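Local coordinates for protein CobC (Shigella flexneri 2a, PDB 6NRU) that probably removes the phosphate from alpha-ribazole 5'-phosphate and adenosylcobalamin 5'-phosphate during assembly of the nucleotide loop of vitamin B12, at residues R33-E36 against Q37-L41; G88-E91 against M92-H95; N120-F124 against Q125-Q129; L156-L159 against I160-I164. One frame throughout, in Å; residues are numbered along the deposited sequence.

How the contacts relate
All four contacts are local and follow one another along the chain, so none nests in or crosses another. Contact 1 is a stretch of helix 32-44, which packs on helix 59-69. Contact 2 is a turn in the long connection between strand 76-78 and helix 95-101. Contact 3 comes after helix 103-111 and starts helix 124-136. It touches contact 2 where Asp-89 meets Asn-120. Contact 4 is the C-terminal part of helix 153-163. Its Leu-158 meets Phe-124, Phe-127 and Ser-128 of contact 3, which joins helices 124-136 and 153-163. Contact 1 is on the opposite side of the chain's centre from contacts 3 and 4.

Contact 1. Residues R33-E36 against Q37-L41; sequences RGIE and QAQNL. With SO4 (sulfate ion), chain M.
Gln-37 reaches back along its helix to the turn that begins with Arg-33. Its CB rests 3.5 Å from Arg-33 O, the carbonyl that also accepts the backbone bond from Gln-37 N. Gln-37 CG has two oxygens 3.2 Å away, Arg-33 O and O1 of a sulfate ion. With CG placed opposite the carbonyl carbon (chi1 -73°), the extended chain carries the amide beside the first turn. At the tip, Gln-37 OE1 lies 3.4 Å from Gly-34 CA and accepts a hydrogen bond from the backbone N of Glu-13. Gln-37 NE2 donates to sulfate O1 over 3.1 Å, at an N-H...O angle of 156°. Both ends of the amide are therefore held, which fixes its rotation. Helix 32-44 belongs to the histidine phosphatase fold, and the Gln-37 side chain is about 7 Å from that of His-11, the probable phosphohistidine residue. Arg-33 grips the same sulfate with its guanidinium edge. O2 sits in the guanidinium plane. Arg-33 NE donates to sulfate O2 at a modelled 2.5 Å, and NH2 gives the same oxygen a weak bond. Arg-199 NH1 is also hydrogen-bonded to this ion. The sulfate probably came from the crystallisation liquor. On another side of the helix, Ile-35 and Gln-39 run side by side. The CG2 branch of Ile-35 touches Gln-39 NE2 and CD, both at 3.4 Å. Ile-35 also packs on His-63 and Leu-67 of helix 59-69, and Ala-38 meets Leu-67 too. Backbone bonds join Ala-38 N to Gly-34 O, Gln-39 N to Ile-35 O and Asn-40 N to Glu-36 O.

Contact 2. Residues G88-E91 against M92-H95; sequences GDWE and MRHH
Asp-89 meets Arg-93 through its backbone, not its carboxylate. Arg-93 NH1 donates to Asp-89 O over 2.8 Å, at an N-H...O angle of 158°. The oxygen lies in the guanidinium plane, at its edge, whereas NH1 stands well above the plane of the carbonyl. The Asp-89 carboxylate stays apart, with OD1 5.9 Å from Arg-93 NH1. Next comes Trp-90, whose ring edge faces the same nitrogen: CD1 is 4.0 Å from Arg-93 NH1. Ring and guanidinium planes are 79° apart, so the two groups do not stack. The indole NE1 is bonded to Asp-102 OD2, and the ring makes edge-to-face contacts with Tyr-106 and Trp-109. Trp-90 also opens a type II beta turn that ends at Arg-93, with Glu-91 and Met-92 at its corners. Met-92, built as selenomethionine, takes the positive phi of the third position. The turn brings Arg-93 CB within 3.5 Å of Trp-90 O. A bend at chi3 (72°) then folds the arginine back, and Arg-93 CD comes 3.3 Å from Asp-89 O. Arg-93 NH2 is left for a salt bridge with Glu-101. Glu-91, last in its segment, has Arg-93 CG 3.5 Å from its carbonyl O. Its side chain extends the other way, where OE2 accepts from the backbone N atoms of His-25 and Phe-87. The side chain of Glu-91 is about 7 Å from that of Glu-84, the probable proton donor or acceptor.

Contact 3. Residues N120-F124 against Q125-Q129; sequences NGEGF and QAFSQ
The Phe-124 ring carries Ser-128 on one face. Ser-128 CB stands 4.2 Å from the ring centroid, 17° off the normal, in a CH-pi contact displaced toward the rim near CE2 and CZ. Trp-113 meets Phe-124 in an edge-to-face pair. The second ring, Phe-127, crosses the first obliquely, with its CD2 3.9 Å from Phe-124 CD1. Glu-122 OE2 lies near the plane of the Phe-127 ring, at its edge. Phe-124 CG is opposite its own backbone N (chi1 -179°), and this swings the ring forward along the helix to Ser-128, one turn on. The residues form the N-terminal end of helix 124-136, with Gly-123 as N-cap. The first turn closes where Phe-127 N donates to Gly-123 O over 3.0 Å, at an N-H...O angle of 161°. Ser-128 N then bonds to Phe-124 O at 2.8 Å. Ser-128 OG is equally close to Phe-124 O, but Gln-125 O is also within its reach, and the choice of acceptor is not settled. Just before the cap, Glu-122 OE1 lies 3.8 Å from Phe-127 N and 4.0 Å from Ala-126 CB. OE2 is bound by Arg-130 in a salt bridge and by the backbone N of Phe-86, so the carboxylate links the helix start to the loop that holds Phe-86. Both rings, like Ser-128, also touch Leu-158 of helix 153-163. The Phe-127 side chain is about 4 Å from that of Glu-84, probably the catalytic proton donor or acceptor.

Contact 4. Residues L156-L159 against I160-I164; sequences LSLL and IARLI. With EDO (1,2-ethanediol), chain Q.
Leu-159 overlaps Leu-163, one turn further along the helix. The two side chains lie alongside each other and point the same way, with Leu-159 CG 3.8 Å from Leu-163 CD1. Leu-163 CG also sits 3.2 Å from Leu-159 O, the carbonyl that takes the hydrogen bond of Leu-163 N. Leu-158 and Arg-162 form a second parallel pair. Here the CD1 branch of Leu-158 covers the aliphatic part of the arginine, 3.7 Å from Arg-162 CG. The arginine then bends at chi2 and chi3 (-56° and -70°), which takes its guanidinium away from the leucine. Arg-162 NH1 donates to the backbone O of Met-166, in the loop after the helix. Arg-162 NH1 also donates to O1 of an ethanediol over 3.1 Å, while NH2 gives the same oxygen a weak bond. The diol probably came from the crystallisation liquor. Ile-160 places CG1 3.3 Å from Leu-156 O, which accepts the hydrogen bond of Ile-160 N. Ser-157 is buried, and its OG is hydrogen-bonded to Gln-153 O within the same helix. Ala-161 N reaches Ser-157 O at 3.1 Å, and Arg-162 N reaches Leu-158 O in the same way. The side chains of this helix meet two layers: Leu-159, Ile-160 and Leu-163 touch strand 5-10, and Leu-159 and Arg-162 touch helix 124-136. A helix that follows a central parallel strand, 146-151, and covers the sheet beside a second helix is the alpha/beta packing of the histidine phosphatase fold.

Contact 1. Residues R33-E36 against Q37-L41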
loop_
_atom_site.group_PDB
_atom_site.type_symbol
_atom_site.label_atom_id
_atom_site.label_comp_id
_atom_site.label_asym_id
_atom_site.label_seq_id
_atom_site.Cartn_x
_atom_site.Cartn_y
_atom_site.Cartn_z
ATOM N N ARG A 33 4.974 8.639 15.521
ATOM C CA ARG A 33 4.856 7.187 15.592
ATOM C C ARG A 33 5.154 6.544 14.243
ATOM O O ARG A 33 5.787 5.483 14.183
ATOM C CB ARG A 33 3.461 6.801 16.078
ATOM C CG ARG A 33 3.250 5.307 16.259
ATOM C CD ARG A 33 1.893 5.031 16.886
ATOM N NE ARG A 33 1.514 3.625 16.787
ATOM C CZ ARG A 33 0.281 3.169 16.985
ATOM N NH1 ARG A 33 -0.697 4.011 17.297
ATOM N NH2 ARG A 33 0.025 1.873 16.871
ATOM N N GLY A 34 4.707 7.170 13.151
ATOM C CA GLY A 34 5.005 6.647 11.826
ATOM C C GLY A 34 6.474 6.731 11.459
ATOM O O GLY A 34 6.986 5.861 10.749
ATOM N N ILE A 35 7.167 7.781 11.909
ATOM C CA ILE A 35 8.619 7.804 11.753
ATOM C C ILE A 35 9.260 6.684 12.574
ATOM O O ILE A 35 10.170 5.993 12.102
ATOM C CB ILE A 35 9.205 9.187 12.119
ATOM C CG1 ILE A 35 8.836 10.291 11.102
ATOM C CG2 ILE A 35 10.725 9.088 12.273
ATOM C CD1 ILE A 35 7.519 10.988 11.298
ATOM N N GLU A 36 8.782 6.473 13.807
ATOM C CA GLU A 36 9.308 5.383 14.630
ATOM C C GLU A 36 9.048 4.027 13.985
ATOM O O GLU A 36 9.898 3.130 14.041
ATOM C CB GLU A 36 8.693 5.429 16.030
ATOM C CG GLU A 36 9.347 6.434 16.968
ATOM C CD GLU A 36 8.381 6.983 18.007
ATOM O OE1 GLU A 36 7.228 6.509 18.062
ATOM O OE2 GLU A 36 8.780 7.885 18.775
ATOM N N GLN A 37 7.873 3.859 13.373
ATOM C CA GLN A 37 7.563 2.607 12.690
ATOM C C GLN A 37 8.501 2.367 11.516
ATOM O O GLN A 37 8.962 1.240 11.298
ATOM C CB GLN A 37 6.114 2.616 12.210
ATOM C CG GLN A 37 5.083 2.454 13.305
ATOM C CD GLN A 37 3.686 2.764 12.816
ATOM O OE1 GLN A 37 3.502 3.563 11.894
ATOM N NE2 GLN A 37 2.689 2.135 13.430
ATOM N N ALA A 38 8.793 3.414 10.740
ATOM C CA ALA A 38 9.664 3.248 9.582
ATOM C C ALA A 38 11.114 3.062 10.005
ATOM O O ALA A 38 11.844 2.264 9.407
ATOM C CB ALA A 38 9.522 4.445 8.641
ATOM N N GLN A 39 11.547 3.786 11.040
ATOM C CA GLN A 39 12.920 3.652 11.515
ATOM C C GLN A 39 13.174 2.260 12.072
ATOM O O GLN A 39 14.241 1.678 11.844
ATOM C CB GLN A 39 13.211 4.707 12.578
ATOM C CG GLN A 39 13.437 6.100 12.030
ATOM C CD GLN A 39 13.390 7.153 13.118
ATOM O OE1 GLN A 39 12.863 6.913 14.207
ATOM N NE2 GLN A 39 13.942 8.327 12.832
ATOM N N ASN A 40 12.209 1.716 12.816
ATOM C CA ASN A 40 12.333 0.347 13.300
ATOM C C ASN A 40 12.384 -0.636 12.138
ATOM O O ASN A 40 13.162 -1.596 12.159
ATOM C CB ASN A 40 11.172 0.024 14.242
ATOM C CG ASN A 40 11.352 -1.299 14.961
ATOM O OD1 ASN A 40 12.475 -1.750 15.190
ATOM N ND2 ASN A 40 10.241 -1.928 15.325
ATOM N N LEU A 41 11.571 -0.401 11.104
ATOM C CA LEU A 41 11.594 -1.263 9.927
ATOM C C LEU A 41 12.945 -1.223 9.227
ATOM O O LEU A 41 13.373 -2.227 8.644
ATOM C CB LEU A 41 10.491 -0.853 8.953
ATOM C CG LEU A 41 9.101 -1.438 9.191
ATOM C CD1 LEU A 41 8.073 -0.692 8.356
ATOM C CD2 LEU A 41 9.083 -2.922 8.874
HETATM S S SO4 M . 4.087 0.811 16.717
HETATM O O1 SO4 M . 4.076 0.221 15.381
HETATM O O2 SO4 M . 2.817 1.487 16.956
HETATM O O3 SO4 M . 4.268 -0.240 17.713
HETATM O O4 SO4 M . 5.178 1.777 16.825
#

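Contact 2. Residues G88-E91 against M92-H95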
loop_
_atom_site.group_PDB
_atom_site.type_symbol
_atom_site.label_atom_id
_atom_site.label_comp_id
_atom_site.label_asym_id
_atom_site.label_seq_id
_atom_site.Cartn_x
_atom_site.Cartn_y
_atom_site.Cartn_z
ATOM N N GLY A 88 -11.239 11.911 -4.248
ATOM C CA GLY A 88 -11.901 13.089 -4.786
ATOM C C GLY A 88 -12.250 14.098 -3.710
ATOM O O GLY A 88 -11.397 14.527 -2.925
ATOM N N ASP A 89 -13.526 14.491 -3.673
ATOM C CA ASP A 89 -13.977 15.499 -2.720
ATOM C C ASP A 89 -13.978 14.987 -1.285
ATOM O O ASP A 89 -14.050 15.797 -0.354
ATOM C CB ASP A 89 -15.382 15.988 -3.087
ATOM C CG ASP A 89 -15.392 16.890 -4.315
ATOM O OD1 ASP A 89 -14.422 17.651 -4.516
ATOM O OD2 ASP A 89 -16.382 16.845 -5.076
ATOM N N TRP A 90 -13.894 13.674 -1.086
ATOM C CA TRP A 90 -14.016 13.071 0.237
ATOM C C TRP A 90 -12.701 13.011 1.004
ATOM O O TRP A 90 -12.696 12.543 2.147
ATOM C CB TRP A 90 -14.588 11.655 0.121
ATOM C CG TRP A 90 -16.006 11.611 -0.350
ATOM C CD1 TRP A 90 -16.849 12.671 -0.523
ATOM C CD2 TRP A 90 -16.751 10.444 -0.708
ATOM N NE1 TRP A 90 -18.073 12.234 -0.967
ATOM C CE2 TRP A 90 -18.038 10.870 -1.090
ATOM C CE3 TRP A 90 -16.455 9.078 -0.741
ATOM C CZ2 TRP A 90 -19.026 9.980 -1.503
ATOM C CZ3 TRP A 90 -17.438 8.196 -1.151
ATOM C CH2 TRP A 90 -18.707 8.650 -1.528
ATOM N N GLU A 91 -11.595 13.460 0.416
ATOM C CA GLU A 91 -10.307 13.363 1.084
ATOM C C GLU A 91 -10.215 14.366 2.230
ATOM O O GLU A 91 -10.829 15.436 2.203
ATOM C CB GLU A 91 -9.172 13.590 0.086
ATOM C CG GLU A 91 -9.309 12.757 -1.175
ATOM C CD GLU A 91 -8.018 12.644 -1.959
ATOM O OE1 GLU A 91 -7.256 13.633 -2.009
ATOM O OE2 GLU A 91 -7.767 11.562 -2.531
HETATM N N MSE A 92 -9.435 14.000 3.246
HETATM C CA MSE A 92 -9.283 14.787 4.472
HETATM C C MSE A 92 -10.617 15.112 5.136
HETATM O O MSE A 92 -10.786 16.188 5.708
HETATM C CB MSE A 92 -8.518 16.081 4.194
HETATM C CG MSE A 92 -7.130 15.859 3.645
HETATM SE SE MSE A 92 -6.118 14.627 4.762
HETATM C CE MSE A 92 -5.486 15.871 6.130
ATOM N N ARG A 93 -11.561 14.175 5.063
ATOM C CA ARG A 93 -12.873 14.347 5.664
ATOM C C ARG A 93 -13.276 13.055 6.361
ATOM O O ARG A 93 -12.800 11.968 6.024
ATOM C CB ARG A 93 -13.917 14.764 4.617
ATOM C CG ARG A 93 -13.692 16.172 4.076
ATOM C CD ARG A 93 -14.481 16.441 2.805
ATOM N NE ARG A 93 -15.911 16.583 3.062
ATOM C CZ ARG A 93 -16.841 16.591 2.112
ATOM N NH1 ARG A 93 -16.492 16.466 0.837
ATOM N NH2 ARG A 93 -18.121 16.721 2.435
ATOM N N HIS A 94 -14.161 13.188 7.344
ATOM C CA HIS A 94 -14.503 12.094 8.238
ATOM C C HIS A 94 -15.803 11.418 7.817
ATOM O O HIS A 94 -16.665 12.013 7.166
ATOM C CB HIS A 94 -14.620 12.593 9.681
ATOM C CG HIS A 94 -14.496 11.512 10.709
ATOM N ND1 HIS A 94 -15.534 10.661 11.024
ATOM C CD2 HIS A 94 -13.459 11.147 11.500
ATOM C CE1 HIS A 94 -15.141 9.816 11.961
ATOM N NE2 HIS A 94 -13.886 10.091 12.269
ATOM N N HIS A 95 -15.934 10.154 8.227
ATOM C CA HIS A 95 -17.107 9.357 7.887
ATOM C C HIS A 95 -18.395 9.989 8.405
ATOM O O HIS A 95 -19.403 10.031 7.689
ATOM C CB HIS A 95 -16.932 7.942 8.443
ATOM C CG HIS A 95 -18.180 7.118 8.430
ATOM N ND1 HIS A 95 -18.698 6.569 7.276
ATOM C CD2 HIS A 95 -19.007 6.735 9.432
ATOM C CE1 HIS A 95 -19.794 5.890 7.567
ATOM N NE2 HIS A 95 -20.003 5.976 8.868
#

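Contact 3. Residues N120-F124 against Q125-Q129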
loop_
_atom_site.group_PDB
_atom_site.type_symbol
_atom_site.label_atom_id
_atom_site.label_comp_id
_atom_site.label_asym_id
_atom_site.label_seq_id
_atom_site.Cartn_x
_atom_site.Cartn_y
_atom_site.Cartn_z
ATOM N N ASN A 120 -16.361 12.873 -7.280
ATOM C CA ASN A 120 -15.272 13.440 -8.075
ATOM C C ASN A 120 -13.944 12.741 -7.794
ATOM O O ASN A 120 -12.880 13.366 -7.824
ATOM C CB ASN A 120 -15.145 14.953 -7.860
ATOM C CG ASN A 120 -16.335 15.723 -8.409
ATOM O OD1 ASN A 120 -16.980 15.293 -9.366
ATOM N ND2 ASN A 120 -16.630 16.871 -7.805
ATOM N N GLY A 121 -14.001 11.440 -7.522
ATOM C CA GLY A 121 -12.804 10.646 -7.331
ATOM C C GLY A 121 -12.753 9.463 -8.274
ATOM O O GLY A 121 -13.366 9.493 -9.346
ATOM N N GLU A 122 -12.031 8.415 -7.891
ATOM C CA GLU A 122 -11.936 7.192 -8.675
ATOM C C GLU A 122 -12.574 6.036 -7.914
ATOM O O GLU A 122 -12.437 5.929 -6.689
ATOM C CB GLU A 122 -10.476 6.867 -9.027
ATOM C CG GLU A 122 -9.658 6.213 -7.917
ATOM C CD GLU A 122 -8.268 5.796 -8.376
ATOM O OE1 GLU A 122 -8.148 5.240 -9.488
ATOM O OE2 GLU A 122 -7.295 6.020 -7.622
ATOM N N GLY A 123 -13.296 5.183 -8.644
ATOM C CA GLY A 123 -13.959 4.053 -8.035
ATOM C C GLY A 123 -13.040 2.863 -7.860
ATOM O O GLY A 123 -11.906 2.837 -8.340
ATOM N N PHE A 124 -13.552 1.854 -7.151
ATOM C CA PHE A 124 -12.753 0.659 -6.899
ATOM C C PHE A 124 -12.435 -0.087 -8.187
ATOM O O PHE A 124 -11.430 -0.804 -8.255
ATOM C CB PHE A 124 -13.472 -0.268 -5.922
ATOM C CG PHE A 124 -12.701 -1.514 -5.604
ATOM C CD1 PHE A 124 -11.525 -1.444 -4.879
ATOM C CD2 PHE A 124 -13.141 -2.753 -6.043
ATOM C CE1 PHE A 124 -10.805 -2.586 -4.590
ATOM C CE2 PHE A 124 -12.426 -3.903 -5.754
ATOM C CZ PHE A 124 -11.256 -3.819 -5.027
ATOM N N GLN A 125 -13.272 0.063 -9.214
ATOM C CA GLN A 125 -13.007 -0.606 -10.483
ATOM C C GLN A 125 -11.751 -0.048 -11.144
ATOM O O GLN A 125 -10.888 -0.808 -11.598
ATOM C CB GLN A 125 -14.220 -0.473 -11.408
ATOM C CG GLN A 125 -15.482 -1.131 -10.863
ATOM C CD GLN A 125 -15.275 -2.594 -10.514
ATOM O OE1 GLN A 125 -14.624 -3.335 -11.251
ATOM N NE2 GLN A 125 -15.827 -3.017 -9.381
ATOM N N ALA A 126 -11.624 1.280 -11.200
ATOM C CA ALA A 126 -10.416 1.877 -11.760
ATOM C C ALA A 126 -9.207 1.612 -10.872
ATOM O O ALA A 126 -8.099 1.385 -11.372
ATOM C CB ALA A 126 -10.613 3.378 -11.960
ATOM N N PHE A 127 -9.403 1.635 -9.552
ATOM C CA PHE A 127 -8.305 1.371 -8.628
ATOM C C PHE A 127 -7.804 -0.063 -8.768
ATOM O O PHE A 127 -6.596 -0.306 -8.859
ATOM C CB PHE A 127 -8.760 1.657 -7.198
ATOM C CG PHE A 127 -7.781 1.230 -6.141
ATOM C CD1 PHE A 127 -6.678 2.015 -5.841
ATOM C CD2 PHE A 127 -7.978 0.052 -5.430
ATOM C CE1 PHE A 127 -5.781 1.628 -4.861
ATOM C CE2 PHE A 127 -7.085 -0.342 -4.448
ATOM C CZ PHE A 127 -5.985 0.447 -4.163
ATOM N N SER A 128 -8.727 -1.029 -8.798
ATOM C CA SER A 128 -8.319 -2.427 -8.905
ATOM C C SER A 128 -7.731 -2.742 -10.273
ATOM O O SER A 128 -6.924 -3.669 -10.397
ATOM C CB SER A 128 -9.501 -3.352 -8.600
ATOM O OG SER A 128 -10.560 -3.170 -9.523
ATOM N N GLN A 129 -8.117 -1.993 -11.311
ATOM C CA GLN A 129 -7.492 -2.176 -12.616
ATOM C C GLN A 129 -6.076 -1.617 -12.635
ATOM O O GLN A 129 -5.211 -2.150 -13.336
ATOM C CB GLN A 129 -8.332 -1.517 -13.710
ATOM C CG GLN A 129 -9.579 -2.289 -14.100
ATOM C CD GLN A 129 -10.646 -1.392 -14.712
ATOM O OE1 GLN A 129 -10.441 -0.187 -14.877
ATOM N NE2 GLN A 129 -11.793 -1.976 -15.047
#

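Contact 4. Residues L156-L159 against I160-I164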
loop_
_atom_site.group_PDB
_atom_site.type_symbol
_atom_site.label_atom_id
_atom_site.label_comp_id
_atom_site.label_asym_id
_atom_site.label_seq_id
_atom_site.Cartn_x
_atom_site.Cartn_y
_atom_site.Cartn_z
ATOM N N LEU A 156 -1.737 -2.830 -1.195
ATOM C CA LEU A 156 -0.982 -4.026 -0.837
ATOM C C LEU A 156 -1.906 -5.191 -0.508
ATOM O O LEU A 156 -1.617 -6.337 -0.871
ATOM C CB LEU A 156 -0.049 -3.720 0.334
ATOM C CG LEU A 156 1.032 -2.673 0.051
ATOM C CD1 LEU A 156 1.812 -2.349 1.310
ATOM C CD2 LEU A 156 1.962 -3.162 -1.039
ATOM N N SER A 157 -3.021 -4.921 0.177
ATOM C CA SER A 157 -3.970 -5.987 0.485
ATOM C C SER A 157 -4.577 -6.562 -0.784
ATOM O O SER A 157 -4.749 -7.781 -0.904
ATOM C CB SER A 157 -5.067 -5.465 1.405
ATOM O OG SER A 157 -5.931 -4.599 0.698
ATOM N N LEU A 158 -4.917 -5.695 -1.743
ATOM C CA LEU A 158 -5.444 -6.168 -3.017
ATOM C C LEU A 158 -4.363 -6.838 -3.853
ATOM O O LEU A 158 -4.656 -7.762 -4.622
ATOM C CB LEU A 158 -6.071 -5.009 -3.787
ATOM C CG LEU A 158 -6.650 -5.358 -5.157
ATOM C CD1 LEU A 158 -7.688 -6.452 -5.016
ATOM C CD2 LEU A 158 -7.247 -4.126 -5.809
ATOM N N LEU A 159 -3.113 -6.389 -3.721
ATOM C CA LEU A 159 -2.019 -7.055 -4.418
ATOM C C LEU A 159 -1.893 -8.500 -3.959
ATOM O O LEU A 159 -1.785 -9.417 -4.780
ATOM C CB LEU A 159 -0.710 -6.298 -4.190
ATOM C CG LEU A 159 0.516 -6.865 -4.906
ATOM C CD1 LEU A 159 0.471 -6.531 -6.382
ATOM C CD2 LEU A 159 1.795 -6.344 -4.280
ATOM N N ILE A 160 -1.917 -8.720 -2.643
ATOM C CA ILE A 160 -1.861 -10.079 -2.115
ATOM C C ILE A 160 -3.008 -10.910 -2.673
ATOM O O ILE A 160 -2.802 -12.013 -3.190
ATOM C CB ILE A 160 -1.882 -10.063 -0.576
ATOM C CG1 ILE A 160 -0.653 -9.339 -0.026
ATOM C CG2 ILE A 160 -1.945 -11.482 -0.032
ATOM C CD1 ILE A 160 -0.686 -9.149 1.476
ATOM N N ALA A 161 -4.232 -10.378 -2.596
ATOM C CA ALA A 161 -5.409 -11.148 -2.989
ATOM C C ALA A 161 -5.364 -11.535 -4.461
ATOM O O ALA A 161 -5.664 -12.680 -4.817
ATOM C CB ALA A 161 -6.683 -10.360 -2.683
ATOM N N ARG A 162 -4.989 -10.601 -5.337
ATOM C CA ARG A 162 -4.987 -10.913 -6.762
ATOM C C ARG A 162 -3.840 -11.845 -7.138
ATOM O O ARG A 162 -3.990 -12.672 -8.048
ATOM C CB ARG A 162 -4.920 -9.627 -7.585
ATOM C CG ARG A 162 -6.146 -8.744 -7.455
ATOM C CD ARG A 162 -7.413 -9.498 -7.820
ATOM N NE ARG A 162 -7.498 -9.793 -9.247
ATOM C CZ ARG A 162 -7.523 -11.019 -9.761
ATOM N NH1 ARG A 162 -7.461 -12.079 -8.965
ATOM N NH2 ARG A 162 -7.605 -11.186 -11.076
ATOM N N LEU A 163 -2.698 -11.735 -6.452
ATOM C CA LEU A 163 -1.549 -12.569 -6.789
ATOM C C LEU A 163 -1.831 -14.042 -6.521
ATOM O O LEU A 163 -1.407 -14.908 -7.294
ATOM C CB LEU A 163 -0.318 -12.113 -6.009
ATOM C CG LEU A 163 0.431 -10.903 -6.566
ATOM C CD1 LEU A 163 1.552 -10.487 -5.625
ATOM C CD2 LEU A 163 0.972 -11.193 -7.957
ATOM N N ILE A 164 -2.543 -14.351 -5.438
ATOM C CA ILE A 164 -2.808 -15.743 -5.096
ATOM C C ILE A 164 -4.107 -16.195 -5.757
ATOM O O ILE A 164 -4.623 -17.279 -5.459
ATOM C CB ILE A 164 -2.833 -15.950 -3.569
ATOM C CG1 ILE A 164 -4.047 -15.285 -2.930
ATOM C CG2 ILE A 164 -1.584 -15.375 -2.937
ATOM C CD1 ILE A 164 -4.069 -15.423 -1.417
HETATM C C1 EDO Q . -7.018 -14.969 -11.955
HETATM O O1 EDO Q . -6.311 -14.178 -10.993
HETATM C C2 EDO Q . -7.979 -14.091 -12.750
HETATM O O2 EDO Q . -9.092 -13.719 -11.925
#